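Local coordinates for periplasmic oligopeptide-binding protein (Burkholderia pseudomallei, PDB 3ZS6) that probably binds oligopeptides in the periplasm and delivers them to an ABC transporter for uptake into the cell, at residues Glu16-Ala21 with Tyr181-Trp186; Gly38-Asp43 with Gln54-Lys59; Leu104-Lys109 with Ala113-Lys118. All blocks are in the same frame, centred on the assembly; numbering follows the deposited sequence.

Contact 1 of 3, residues Glu16-Ala21 with Tyr181-Trp186; sequences ESLDPA and YTLVDW
L18 is the one residue of 16-21 that reaches strand 181-186, where it meets W186 and L183. E16 takes no part in the contact; its OE2 accepts from E24 N, and OE1 is hydrogen-bonded to S25 OG. S17 follows, and its OG accepts a hydrogen bond from D19 N at 3.0 Å, an ST turn that bridges over L18 in the sequence. From this bend L18 points at the strand. Its CD1 sits over one face of the W186 indole, 3.8 Å from the centroid of the six-membered ring and 22° off the ring normal, a CH-pi contact offset toward the rim. With CG anti to the carbonyl carbon (chi1 -69°), L18 CG comes within 3.8 Å of W186 CZ3. The same methyl, L18 CD1, also touches L183 CD2 at 4.0 Å. Beyond it, D19 OD1 accepts from A21 N in an Asx turn, while D19 OD2 pairs with R91. Strand 181-187 is outermost in a four-stranded mixed sheet, and L18 and L183 both pack on L35 of helix 26-35, so loop, helix and sheet edge join here. Between the two segments the contact is apolar, which suits branched aliphatic and aromatic residues at a buried seam, while W186 NE1 bonds to E14 OE2 just before residue 16 in the same loop: the indole offers the loop a polar edge and an apolar face.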
ATOM      1  N   GLU A  16     -11.365  -5.051  -0.372  1.00 12.74           N
ATOM      2  CA  GLU A  16     -12.247  -4.202   0.432  1.00 18.51           C
ATOM      3  C   GLU A  16     -13.298  -3.488  -0.424  1.00 19.59           C
ATOM      4  O   GLU A  16     -14.396  -3.197   0.039  1.00 14.05           O
ATOM      5  CB  GLU A  16     -11.447  -3.181   1.262  1.00 16.79           C
ATOM      6  CG  GLU A  16     -10.706  -2.113   0.438  1.00 14.76           C
ATOM      7  CD  GLU A  16      -9.377  -2.601  -0.126  1.00 16.12           C
ATOM      8  OE1 GLU A  16      -9.045  -3.793   0.060  1.00 14.55           O
ATOM      9  OE2 GLU A  16      -8.654  -1.786  -0.747  1.00 15.78           O
ATOM     10  N   SER A  17     -12.955  -3.211  -1.675  1.00 10.53           N
ATOM     11  CA  SER A  17     -13.850  -2.467  -2.551  1.00 13.89           C
ATOM     12  C   SER A  17     -13.282  -2.499  -3.957  1.00 10.53           C
ATOM     13  O   SER A  17     -12.088  -2.726  -4.135  1.00 13.54           O
ATOM     14  CB  SER A  17     -13.964  -1.017  -2.063  1.00 16.84           C
ATOM     15  OG  SER A  17     -14.726  -0.204  -2.940  1.00 18.88           O
ATOM     16  N   LEU A  18     -14.139  -2.289  -4.952  1.00 13.20           N
ATOM     17  CA  LEU A  18     -13.679  -2.106  -6.321  1.00 12.72           C
ATOM     18  C   LEU A  18     -14.035  -0.709  -6.817  1.00 16.98           C
ATOM     19  O   LEU A  18     -13.892  -0.406  -8.003  1.00 15.17           O
ATOM     20  CB  LEU A  18     -14.263  -3.171  -7.245  1.00 19.50           C
ATOM     21  CG  LEU A  18     -13.746  -4.598  -7.018  1.00 26.09           C
ATOM     22  CD1 LEU A  18     -14.387  -5.563  -8.003  1.00 23.05           C
ATOM     23  CD2 LEU A  18     -12.229  -4.649  -7.134  1.00 24.84           C
ATOM     24  N   ASP A  19     -14.503   0.133  -5.896  1.00 13.95           N
ATOM     25  CA  ASP A  19     -14.729   1.551  -6.164  1.00 12.90           C
ATOM     26  C   ASP A  19     -13.410   2.288  -5.929  1.00 14.74           C
ATOM     27  O   ASP A  19     -12.888   2.290  -4.809  1.00 15.11           O
ATOM     28  CB  ASP A  19     -15.819   2.085  -5.214  1.00 12.03           C
ATOM     29  CG  ASP A  19     -16.213   3.530  -5.501  1.00 13.24           C
ATOM     30  OD1 ASP A  19     -15.389   4.295  -6.066  1.00 11.24           O
ATOM     31  OD2 ASP A  19     -17.357   3.903  -5.153  1.00 14.71           O
ATOM     32  N   PRO A  20     -12.853   2.905  -6.983  1.00 11.74           N
ATOM     33  CA  PRO A  20     -11.564   3.597  -6.843  1.00 12.03           C
ATOM     34  C   PRO A  20     -11.506   4.513  -5.626  1.00 10.81           C
ATOM     35  O   PRO A  20     -10.442   4.645  -5.025  1.00 13.19           O
ATOM     36  CB  PRO A  20     -11.465   4.409  -8.137  1.00 13.00           C
ATOM     37  CG  PRO A  20     -12.175   3.545  -9.138  1.00 15.38           C
ATOM     38  CD  PRO A  20     -13.330   2.916  -8.376  1.00  8.38           C
ATOM     39  N   ALA A  21     -12.625   5.123  -5.255  1.00 11.93           N
ATOM     40  CA  ALA A  21     -12.637   6.042  -4.120  1.00 11.24           C
ATOM     41  C   ALA A  21     -12.494   5.345  -2.765  1.00 18.22           C
ATOM     42  O   ALA A  21     -12.204   5.990  -1.756  1.00 21.67           O
ATOM     43  CB  ALA A  21     -13.900   6.899  -4.136  1.00 11.21           C
ATOM     44  N   TYR A 181      -9.543  -4.914 -18.704  1.00 15.27           N
ATOM     45  CA  TYR A 181     -10.456  -6.009 -18.363  1.00 14.67           C
ATOM     46  C   TYR A 181     -11.800  -5.502 -17.841  1.00 17.18           C
ATOM     47  O   TYR A 181     -11.889  -4.410 -17.285  1.00 13.61           O
ATOM     48  CB  TYR A 181      -9.807  -6.965 -17.336  1.00 14.70           C
ATOM     49  CG  TYR A 181      -8.548  -7.589 -17.879  1.00 13.45           C
ATOM     50  CD1 TYR A 181      -8.597  -8.772 -18.614  1.00 12.46           C
ATOM     51  CD2 TYR A 181      -7.309  -6.967 -17.707  1.00 14.15           C
ATOM     52  CE1 TYR A 181      -7.445  -9.331 -19.146  1.00 12.50           C
ATOM     53  CE2 TYR A 181      -6.153  -7.521 -18.227  1.00 14.16           C
ATOM     54  CZ  TYR A 181      -6.229  -8.701 -18.949  1.00 15.39           C
ATOM     55  OH  TYR A 181      -5.082  -9.248 -19.471  1.00 15.00           O
ATOM     56  N   THR A 182     -12.847  -6.295 -18.050  1.00 15.73           N
ATOM     57  CA  THR A 182     -14.152  -5.994 -17.490  1.00 19.41           C
ATOM     58  C   THR A 182     -14.539  -7.105 -16.525  1.00 22.57           C
ATOM     59  O   THR A 182     -14.230  -8.279 -16.756  1.00 22.58           O
ATOM     60  CB  THR A 182     -15.251  -5.889 -18.574  1.00 22.53           C
ATOM     61  OG1 THR A 182     -15.437  -7.167 -19.193  1.00 20.87           O
ATOM     62  CG2 THR A 182     -14.876  -4.860 -19.632  1.00 26.07           C
ATOM     63  N   LEU A 183     -15.239  -6.728 -15.461  1.00 12.58           N
ATOM     64  CA  LEU A 183     -15.593  -7.653 -14.398  1.00 13.86           C
ATOM     65  C   LEU A 183     -16.711  -8.590 -14.829  1.00 17.58           C
ATOM     66  O   LEU A 183     -17.783  -8.136 -15.228  1.00 20.35           O
ATOM     67  CB  LEU A 183     -16.026  -6.864 -13.159  1.00 17.29           C
ATOM     68  CG  LEU A 183     -16.326  -7.666 -11.894  1.00 19.71           C
ATOM     69  CD1 LEU A 183     -15.054  -8.325 -11.388  1.00 15.88           C
ATOM     70  CD2 LEU A 183     -16.932  -6.756 -10.831  1.00 18.86           C
ATOM     71  N   VAL A 184     -16.472  -9.895 -14.727  1.00 16.19           N
ATOM     72  CA  VAL A 184     -17.491 -10.887 -15.082  1.00 18.78           C
ATOM     73  C   VAL A 184     -18.174 -11.493 -13.856  1.00 23.65           C
ATOM     74  O   VAL A 184     -19.389 -11.721 -13.857  1.00 20.94           O
ATOM     75  CB  VAL A 184     -16.900 -12.039 -15.925  1.00 27.71           C
ATOM     76  CG1 VAL A 184     -17.997 -13.007 -16.339  1.00 32.34           C
ATOM     77  CG2 VAL A 184     -16.177 -11.496 -17.143  1.00 26.89           C
ATOM     78  N   ASP A 185     -17.399 -11.770 -12.813  1.00 22.64           N
ATOM     79  CA  ASP A 185     -17.954 -12.405 -11.618  1.00 22.90           C
ATOM     80  C   ASP A 185     -17.234 -11.911 -10.367  1.00 22.48           C
ATOM     81  O   ASP A 185     -16.015 -11.707 -10.373  1.00 16.80           O
ATOM     82  CB  ASP A 185     -17.853 -13.933 -11.731  1.00 22.39           C
ATOM     83  CG  ASP A 185     -18.654 -14.663 -10.656  1.00 31.91           C
ATOM     84  OD1 ASP A 185     -19.715 -14.147 -10.233  1.00 27.67           O
ATOM     85  OD2 ASP A 185     -18.219 -15.760 -10.236  1.00 29.02           O
ATOM     86  N   TRP A 186     -18.002 -11.705  -9.304  1.00 16.18           N
ATOM     87  CA  TRP A 186     -17.447 -11.318  -8.019  1.00 17.96           C
ATOM     88  C   TRP A 186     -18.195 -12.056  -6.918  1.00 18.70           C
ATOM     89  O   TRP A 186     -19.298 -11.659  -6.539  1.00 18.25           O
ATOM     90  CB  TRP A 186     -17.569  -9.805  -7.813  1.00 15.54           C
ATOM     91  CG  TRP A 186     -16.954  -9.305  -6.528  1.00 20.52           C
ATOM     92  CD1 TRP A 186     -16.306 -10.050  -5.579  1.00 16.98           C
ATOM     93  CD2 TRP A 186     -16.939  -7.948  -6.050  1.00 20.00           C
ATOM     94  NE1 TRP A 186     -15.883  -9.240  -4.546  1.00 18.54           N
ATOM     95  CE2 TRP A 186     -16.254  -7.946  -4.814  1.00 22.25           C
ATOM     96  CE3 TRP A 186     -17.431  -6.736  -6.551  1.00 19.60           C
ATOM     97  CZ2 TRP A 186     -16.053  -6.779  -4.070  1.00 17.58           C
ATOM     98  CZ3 TRP A 186     -17.220  -5.574  -5.815  1.00 16.62           C
ATOM     99  CH2 TRP A 186     -16.536  -5.608  -4.586  1.00 14.67           C
TER

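Contact 2 of 3, residues Gly38-Asp43 with Gln54-Lys59; sequences GLARID and QAWEHK
The indole of W56 meets A40 and the backbone of L39 with CH2 and CZ3, the ring atoms far from the chain, both partners approaching obliquely. A40 CB lies 3.7 Å from W56 CH2, and L39 O is 4.1 Å from W56 CZ3. On strand 63-68 the ring meets F66, their planes inclined at about 50°, and the W56 side chain touches W64, so the indole belongs to an aromatic group that continues onto that strand. CG of W56 lies between the backbone N and the carbonyl carbon (chi1 50°), a crowded position that swings the indole toward residues 39 and 40. A methyl is all that A40 offers, and a small side chain suits a site where a broad ring comes this close to the backbone.

Strands 40-42 and 48-60 form a beta hairpin at one margin of a five-stranded antiparallel sheet, in which 40-42 is an outermost strand. The backbone ladder of the hairpin, however, runs from 38-41 to residues 49-53, as in the bonds of L39 to G51 and A53; residues 54-59 lie past it. At Q54 the chain turns a corner, with Q54 and A55 both facing K67 in a classic beta bulge, and the strand then goes on beside 63-68. W56 therefore reaches back from beyond the corner to touch A40, the first residue of strand 40-42, and the carbonyl of L39 before it, with no hydrogen bond between the two segments. The side chain of L39 takes another course, packing on F66 and L68 and on F85 and W89 of helix 82-93, as befits a buried leucine between sheet and helix. A glycerol, probably from the crystallisation liquor, is hydrogen-bonded to W56 N.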
ATOM      1  N   GLY A  38      -5.759   4.831 -15.208  1.00 14.18           N
ATOM      2  CA  GLY A  38      -5.602   6.237 -14.880  1.00 15.52           C
ATOM      3  C   GLY A  38      -4.866   6.991 -15.974  1.00 12.56           C
ATOM      4  O   GLY A  38      -4.672   6.465 -17.075  1.00 13.36           O
ATOM      5  N   LEU A  39      -4.451   8.219 -15.672  1.00 14.22           N
ATOM      6  CA  LEU A  39      -3.664   9.021 -16.614  1.00 15.45           C
ATOM      7  C   LEU A  39      -2.417   8.260 -17.071  1.00 18.64           C
ATOM      8  O   LEU A  39      -2.060   8.268 -18.258  1.00 16.36           O
ATOM      9  CB  LEU A  39      -3.271  10.360 -15.977  1.00 12.78           C
ATOM     10  CG  LEU A  39      -4.446  11.295 -15.637  1.00 18.58           C
ATOM     11  CD1 LEU A  39      -4.020  12.514 -14.790  1.00 13.95           C
ATOM     12  CD2 LEU A  39      -5.169  11.748 -16.909  1.00 13.23           C
ATOM     13  N   ALA A  40      -1.773   7.599 -16.111  1.00 19.13           N
ATOM     14  CA  ALA A  40      -0.576   6.806 -16.358  1.00 16.08           C
ATOM     15  C   ALA A  40      -0.742   5.392 -15.793  1.00 12.28           C
ATOM     16  O   ALA A  40      -1.692   5.119 -15.054  1.00  9.57           O
ATOM     17  CB  ALA A  40       0.636   7.489 -15.733  1.00 13.33           C
ATOM     18  N   ARG A  41       0.188   4.502 -16.143  1.00 11.11           N
ATOM     19  CA  ARG A  41       0.237   3.150 -15.584  1.00 14.46           C
ATOM     20  C   ARG A  41       1.655   2.846 -15.103  1.00 12.00           C
ATOM     21  O   ARG A  41       2.617   3.466 -15.562  1.00 13.98           O
ATOM     22  CB  ARG A  41      -0.121   2.088 -16.642  1.00 16.23           C
ATOM     23  CG  ARG A  41      -1.506   2.161 -17.250  1.00 18.78           C
ATOM     24  CD  ARG A  41      -1.866   0.824 -17.928  1.00 16.41           C
ATOM     25  NE  ARG A  41      -0.814   0.357 -18.835  1.00 13.51           N
ATOM     26  CZ  ARG A  41      -0.060  -0.724 -18.634  1.00 16.86           C
ATOM     27  NH1 ARG A  41      -0.234  -1.479 -17.554  1.00 12.78           N
ATOM     28  NH2 ARG A  41       0.871  -1.055 -19.526  1.00 19.97           N
ATOM     29  N   ILE A  42       1.784   1.874 -14.207  1.00 10.41           N
ATOM     30  CA  ILE A  42       3.091   1.301 -13.881  1.00 14.69           C
ATOM     31  C   ILE A  42       3.205  -0.026 -14.602  1.00 15.85           C
ATOM     32  O   ILE A  42       2.371  -0.911 -14.392  1.00 12.95           O
ATOM     33  CB  ILE A  42       3.256   1.031 -12.380  1.00 14.30           C
ATOM     34  CG1 ILE A  42       3.000   2.308 -11.572  1.00  9.74           C
ATOM     35  CG2 ILE A  42       4.655   0.432 -12.094  1.00  9.65           C
ATOM     36  CD1 ILE A  42       3.884   3.506 -11.995  1.00  8.93           C
ATOM     37  N   ASP A  43       4.214  -0.169 -15.463  1.00 13.05           N
ATOM     38  CA  ASP A  43       4.324  -1.385 -16.273  1.00 14.09           C
ATOM     39  C   ASP A  43       5.101  -2.487 -15.550  1.00 12.26           C
ATOM     40  O   ASP A  43       5.425  -2.360 -14.366  1.00 10.18           O
ATOM     41  CB  ASP A  43       4.894  -1.101 -17.679  1.00 16.85           C
ATOM     42  CG  ASP A  43       6.419  -0.925 -17.694  1.00 18.69           C
ATOM     43  OD1 ASP A  43       7.100  -1.209 -16.678  1.00 19.38           O
ATOM     44  OD2 ASP A  43       6.941  -0.513 -18.753  1.00 16.22           O
ATOM     45  N   GLN A  54      -1.689  10.200 -23.193  1.00 20.47           N
ATOM     46  CA  GLN A  54      -0.646   9.753 -24.104  1.00 16.93           C
ATOM     47  C   GLN A  54       0.657  10.509 -23.833  1.00 18.97           C
ATOM     48  O   GLN A  54       1.739  10.056 -24.205  1.00 23.43           O
ATOM     49  CB  GLN A  54      -1.083   9.894 -25.567  1.00 21.92           C
ATOM     50  CG  GLN A  54      -1.400  11.313 -25.998  1.00 33.50           C
ATOM     51  CD  GLN A  54      -1.767  11.406 -27.468  1.00 45.90           C
ATOM     52  OE1 GLN A  54      -2.581  10.627 -27.971  1.00 43.67           O
ATOM     53  NE2 GLN A  54      -1.155  12.356 -28.170  1.00 50.54           N
ATOM     54  N   ALA A  55       0.551  11.648 -23.156  1.00 18.00           N
ATOM     55  CA  ALA A  55       1.720  12.470 -22.866  1.00 20.46           C
ATOM     56  C   ALA A  55       1.445  13.440 -21.725  1.00 20.13           C
ATOM     57  O   ALA A  55       0.294  13.746 -21.422  1.00 20.14           O
ATOM     58  CB  ALA A  55       2.161  13.236 -24.124  1.00 25.67           C
ATOM     59  N   TRP A  56       2.507  13.914 -21.083  1.00 24.84           N
ATOM     60  CA  TRP A  56       2.367  14.921 -20.039  1.00 26.24           C
ATOM     61  C   TRP A  56       3.607  15.790 -19.954  1.00 23.42           C
ATOM     62  O   TRP A  56       4.676  15.421 -20.444  1.00 17.85           O
ATOM     63  CB  TRP A  56       2.069  14.283 -18.678  1.00 19.28           C
ATOM     64  CG  TRP A  56       3.002  13.178 -18.308  1.00 20.63           C
ATOM     65  CD1 TRP A  56       4.268  13.299 -17.811  1.00 19.36           C
ATOM     66  CD2 TRP A  56       2.735  11.773 -18.387  1.00 20.57           C
ATOM     67  NE1 TRP A  56       4.811  12.058 -17.583  1.00 21.58           N
ATOM     68  CE2 TRP A  56       3.892  11.102 -17.932  1.00 20.31           C
ATOM     69  CE3 TRP A  56       1.639  11.016 -18.815  1.00 21.35           C
ATOM     70  CZ2 TRP A  56       3.979   9.712 -17.883  1.00 22.34           C
ATOM     71  CZ3 TRP A  56       1.725   9.630 -18.761  1.00 21.13           C
ATOM     72  CH2 TRP A  56       2.887   8.995 -18.299  1.00 23.73           C
ATOM     73  N   GLU A  57       3.456  16.947 -19.321  1.00 18.99           N
ATOM     74  CA  GLU A  57       4.527  17.922 -19.264  1.00 19.86           C
ATOM     75  C   GLU A  57       4.437  18.722 -17.969  1.00 24.38           C
ATOM     76  O   GLU A  57       3.352  19.151 -17.569  1.00 24.45           O
ATOM     77  CB  GLU A  57       4.438  18.846 -20.486  1.00 25.72           C
ATOM     78  CG  GLU A  57       5.610  19.795 -20.659  1.00 36.57           C
ATOM     79  CD  GLU A  57       5.656  20.425 -22.050  1.00 43.05           C
ATOM     80  OE1 GLU A  57       5.325  19.736 -23.039  1.00 44.94           O
ATOM     81  OE2 GLU A  57       6.028  21.610 -22.152  1.00 46.34           O
ATOM     82  N   HIS A  58       5.584  18.905 -17.318  1.00 25.48           N
ATOM     83  CA  HIS A  58       5.693  19.719 -16.113  1.00 26.66           C
ATOM     84  C   HIS A  58       5.910  21.181 -16.517  1.00 27.08           C
ATOM     85  O   HIS A  58       7.045  21.652 -16.616  1.00 24.63           O
ATOM     86  CB  HIS A  58       6.858  19.213 -15.257  1.00 26.89           C
ATOM     87  CG  HIS A  58       6.805  19.665 -13.833  1.00 27.81           C
ATOM     88  ND1 HIS A  58       7.807  19.388 -12.928  1.00 30.75           N
ATOM     89  CD2 HIS A  58       5.870  20.371 -13.156  1.00 32.98           C
ATOM     90  CE1 HIS A  58       7.493  19.908 -11.754  1.00 33.62           C
ATOM     91  NE2 HIS A  58       6.322  20.511 -11.866  1.00 35.30           N
ATOM     92  N   LYS A  59       4.814  21.878 -16.798  1.00 29.92           N
ATOM     93  CA  LYS A  59       4.864  23.205 -17.407  1.00 31.19           C
ATOM     94  C   LYS A  59       5.414  24.280 -16.478  1.00 36.40           C
ATOM     95  O   LYS A  59       6.078  25.213 -16.920  1.00 35.25           O
ATOM     96  CB  LYS A  59       3.483  23.606 -17.923  1.00 31.65           C
ATOM     97  CG  LYS A  59       2.939  22.693 -19.011  1.00 35.71           C
ATOM     98  CD  LYS A  59       3.418  23.114 -20.389  1.00 40.39           C
ATOM     99  CE  LYS A  59       2.246  23.352 -21.327  1.00 45.10           C
ATOM    100  NZ  LYS A  59       2.607  23.168 -22.762  1.00 45.60           N
TER

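Contact 3 of 3, residues Leu104-Lys109 with Ala113-Lys118; sequences LVEFVK and AIIAGK
I115 meets E106 and V105 through a single atom, its terminal methyl CD1, and of the three it has the largest area buried by this contact. The isoleucine projects from helix 111-115 toward the preceding loop. Its CG1 branch lies anti to the carbonyl carbon (chi1 -68°) and carries CD1 outward from the helix. The methyl arrives at the aliphatic part of the glutamate, with I115 CD1 4.1 Å from E106 CG, and the two side chains cross at about a right angle.

E106 is amphipathic in its use here: the methylene at CG gives the isoleucine an apolar surface, while the chain, extended beyond CG, takes the carboxylate onward to a salt bridge between E106 OE2 and R421. A glutamate fits a partly exposed place of this kind, where the methylenes meet an apolar neighbour and the carboxylate a charged one. V105 is more deeply buried. Its CG1 stands 4.5 Å from I115 CD1, a loose apolar contact, and the valine also packs on L92 of helix 82-93, so this compact branched residue touches both that helix and I115.

The backbones prepare these positions separately. Residues 104-107 wind like a helix in their backbone angles but lack its hydrogen-bond pattern, and V108 N bonds back to V105 O. On the other segment the chain leaves its helix at G117, where a phi of 80° is most easily adopted by glycine; G117 N bonds to I114 O and K118 N to A113 O, each at 2.8 Å. This is a Schellman motif, the classic C-terminal helix cap, and I115 packs from the final turn that it closes.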
ATOM      1  N   LEU A 104      -3.721  10.730  -1.722  1.00  9.10           N
ATOM      2  CA  LEU A 104      -3.199  10.886  -3.081  1.00 16.45           C
ATOM      3  C   LEU A 104      -3.633  12.185  -3.762  1.00 20.03           C
ATOM      4  O   LEU A 104      -2.878  12.759  -4.543  1.00 26.65           O
ATOM      5  CB  LEU A 104      -3.567   9.684  -3.969  1.00 18.47           C
ATOM      6  CG  LEU A 104      -2.750   8.416  -3.714  1.00 18.90           C
ATOM      7  CD1 LEU A 104      -3.094   7.326  -4.730  1.00 16.35           C
ATOM      8  CD2 LEU A 104      -1.268   8.727  -3.737  1.00 17.38           C
ATOM      9  N   VAL A 105      -4.841  12.650  -3.462  1.00 17.54           N
ATOM     10  CA  VAL A 105      -5.328  13.880  -4.073  1.00 25.12           C
ATOM     11  C   VAL A 105      -4.883  15.089  -3.253  1.00 20.63           C
ATOM     12  O   VAL A 105      -5.037  16.237  -3.664  1.00 20.05           O
ATOM     13  CB  VAL A 105      -6.862  13.861  -4.230  1.00 27.65           C
ATOM     14  CG1 VAL A 105      -7.536  14.153  -2.891  1.00 17.53           C
ATOM     15  CG2 VAL A 105      -7.300  14.860  -5.297  1.00 24.17           C
ATOM     16  N   GLU A 106      -4.291  14.820  -2.099  1.00 19.73           N
ATOM     17  CA  GLU A 106      -3.910  15.879  -1.175  1.00 26.75           C
ATOM     18  C   GLU A 106      -2.872  16.839  -1.762  1.00 24.74           C
ATOM     19  O   GLU A 106      -2.789  17.995  -1.341  1.00 24.57           O
ATOM     20  CB  GLU A 106      -3.401  15.277   0.137  1.00 29.69           C
ATOM     21  CG  GLU A 106      -3.830  16.021   1.384  1.00 39.49           C
ATOM     22  CD  GLU A 106      -3.455  15.272   2.653  1.00 47.40           C
ATOM     23  OE1 GLU A 106      -4.064  14.216   2.922  1.00 47.33           O
ATOM     24  OE2 GLU A 106      -2.546  15.734   3.376  1.00 49.40           O
ATOM     25  N   PHE A 107      -2.085  16.373  -2.730  1.00 28.86           N
ATOM     26  CA  PHE A 107      -1.073  17.234  -3.348  1.00 37.79           C
ATOM     27  C   PHE A 107      -1.719  18.269  -4.269  1.00 36.45           C
ATOM     28  O   PHE A 107      -1.108  19.287  -4.602  1.00 37.15           O
ATOM     29  CB  PHE A 107      -0.047  16.420  -4.148  1.00 52.22           C
ATOM     30  CG  PHE A 107       0.807  15.509  -3.313  1.00 63.51           C
ATOM     31  CD1 PHE A 107       0.537  15.306  -1.970  1.00 72.62           C
ATOM     32  CD2 PHE A 107       1.892  14.855  -3.879  1.00 65.97           C
ATOM     33  CE1 PHE A 107       1.330  14.460  -1.207  1.00 75.48           C
ATOM     34  CE2 PHE A 107       2.689  14.012  -3.123  1.00 69.79           C
ATOM     35  CZ  PHE A 107       2.407  13.814  -1.785  1.00 73.61           C
ATOM     36  N   VAL A 108      -2.953  18.003  -4.687  1.00 27.50           N
ATOM     37  CA  VAL A 108      -3.642  18.898  -5.607  1.00 23.94           C
ATOM     38  C   VAL A 108      -4.123  20.177  -4.920  1.00 28.11           C
ATOM     39  O   VAL A 108      -4.523  20.164  -3.754  1.00 22.63           O
ATOM     40  CB  VAL A 108      -4.808  18.194  -6.313  1.00 20.71           C
ATOM     41  CG1 VAL A 108      -5.464  19.129  -7.318  1.00 16.38           C
ATOM     42  CG2 VAL A 108      -4.306  16.932  -7.008  1.00 19.65           C
ATOM     43  N   LYS A 109      -4.073  21.278  -5.666  1.00 26.00           N
ATOM     44  CA  LYS A 109      -4.382  22.598  -5.142  1.00 28.08           C
ATOM     45  C   LYS A 109      -5.767  22.649  -4.508  1.00 20.94           C
ATOM     46  O   LYS A 109      -6.760  22.240  -5.118  1.00 22.41           O
ATOM     47  CB  LYS A 109      -4.254  23.648  -6.253  1.00 31.58           C
ATOM     48  CG  LYS A 109      -4.328  25.083  -5.775  1.00 43.05           C
ATOM     49  CD  LYS A 109      -3.268  25.363  -4.718  1.00 54.72           C
ATOM     50  CE  LYS A 109      -3.147  26.854  -4.430  1.00 61.00           C
ATOM     51  NZ  LYS A 109      -2.568  27.590  -5.592  1.00 63.54           N
ATOM     52  N   ALA A 113      -8.151  21.937   2.055  1.00 24.66           N
ATOM     53  CA  ALA A 113      -9.300  22.717   2.481  1.00 26.44           C
ATOM     54  C   ALA A 113     -10.605  21.977   2.179  1.00 23.19           C
ATOM     55  O   ALA A 113     -11.537  21.981   2.982  1.00 29.25           O
ATOM     56  CB  ALA A 113      -9.285  24.084   1.812  1.00 28.79           C
ATOM     57  N   ILE A 114     -10.666  21.340   1.019  1.00 21.25           N
ATOM     58  CA  ILE A 114     -11.855  20.599   0.622  1.00 20.75           C
ATOM     59  C   ILE A 114     -12.101  19.393   1.537  1.00 21.05           C
ATOM     60  O   ILE A 114     -13.206  19.183   2.028  1.00 22.33           O
ATOM     61  CB  ILE A 114     -11.732  20.144  -0.842  1.00 21.84           C
ATOM     62  CG1 ILE A 114     -11.746  21.367  -1.767  1.00 19.82           C
ATOM     63  CG2 ILE A 114     -12.834  19.141  -1.197  1.00 15.64           C
ATOM     64  CD1 ILE A 114     -11.193  21.088  -3.160  1.00 19.64           C
ATOM     65  N   ILE A 115     -11.057  18.599   1.749  1.00 22.00           N
ATOM     66  CA  ILE A 115     -11.110  17.458   2.658  1.00 23.66           C
ATOM     67  C   ILE A 115     -11.583  17.893   4.045  1.00 27.95           C
ATOM     68  O   ILE A 115     -12.333  17.180   4.712  1.00 30.17           O
ATOM     69  CB  ILE A 115      -9.726  16.794   2.764  1.00 23.29           C
ATOM     70  CG1 ILE A 115      -9.369  16.143   1.424  1.00 21.82           C
ATOM     71  CG2 ILE A 115      -9.688  15.778   3.924  1.00 20.26           C
ATOM     72  CD1 ILE A 115      -7.889  15.837   1.245  1.00 24.61           C
ATOM     73  N   ALA A 116     -11.144  19.075   4.469  1.00 24.30           N
ATOM     74  CA  ALA A 116     -11.525  19.615   5.766  1.00 25.22           C
ATOM     75  C   ALA A 116     -12.936  20.210   5.748  1.00 27.64           C
ATOM     76  O   ALA A 116     -13.473  20.596   6.786  1.00 32.02           O
ATOM     77  CB  ALA A 116     -10.513  20.662   6.215  1.00 25.30           C
ATOM     78  N   GLY A 117     -13.531  20.296   4.562  1.00 29.16           N
ATOM     79  CA  GLY A 117     -14.875  20.837   4.436  1.00 25.64           C
ATOM     80  C   GLY A 117     -14.939  22.355   4.448  1.00 27.77           C
ATOM     81  O   GLY A 117     -16.009  22.933   4.639  1.00 31.12           O
ATOM     82  N   LYS A 118     -13.801  23.011   4.233  1.00 31.19           N
ATOM     83  CA  LYS A 118     -13.760  24.476   4.242  1.00 33.19           C
ATOM     84  C   LYS A 118     -14.066  25.069   2.868  1.00 35.13           C
ATOM     85  O   LYS A 118     -14.488  26.219   2.762  1.00 37.32           O
ATOM     86  CB  LYS A 118     -12.407  24.977   4.751  1.00 33.80           C
ATOM     87  CG  LYS A 118     -12.062  24.485   6.149  1.00 41.86           C
ATOM     88  CD  LYS A 118     -10.719  25.025   6.618  1.00 53.08           C
ATOM     89  CE  LYS A 118     -10.308  24.403   7.948  1.00 61.40           C
ATOM     90  NZ  LYS A 118      -8.924  24.786   8.351  1.00 65.80           N
TER

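The three contacts are separate patches of one chain: their centres lie 22 to 26 Å apart and none touches another. Contacts 1 and 2 approach to about 8 Å between nearest atoms, contacts 1 and 3 likewise, and contacts 2 and 3 to about 9 Å. In sequence, the segments of contact 1 are 160 residues apart at their closest ends and enclose both others, which follow one another as short-range closures. Helix 82-93 connects all three: R91 pairs with D19 of contact 1, F85 and W89 pack on L39 of contact 2, and L92 on V105 of contact 3. The glycerol lies about 4 Å from the side chain of W56 in contact 2; such molecules often mark pockets.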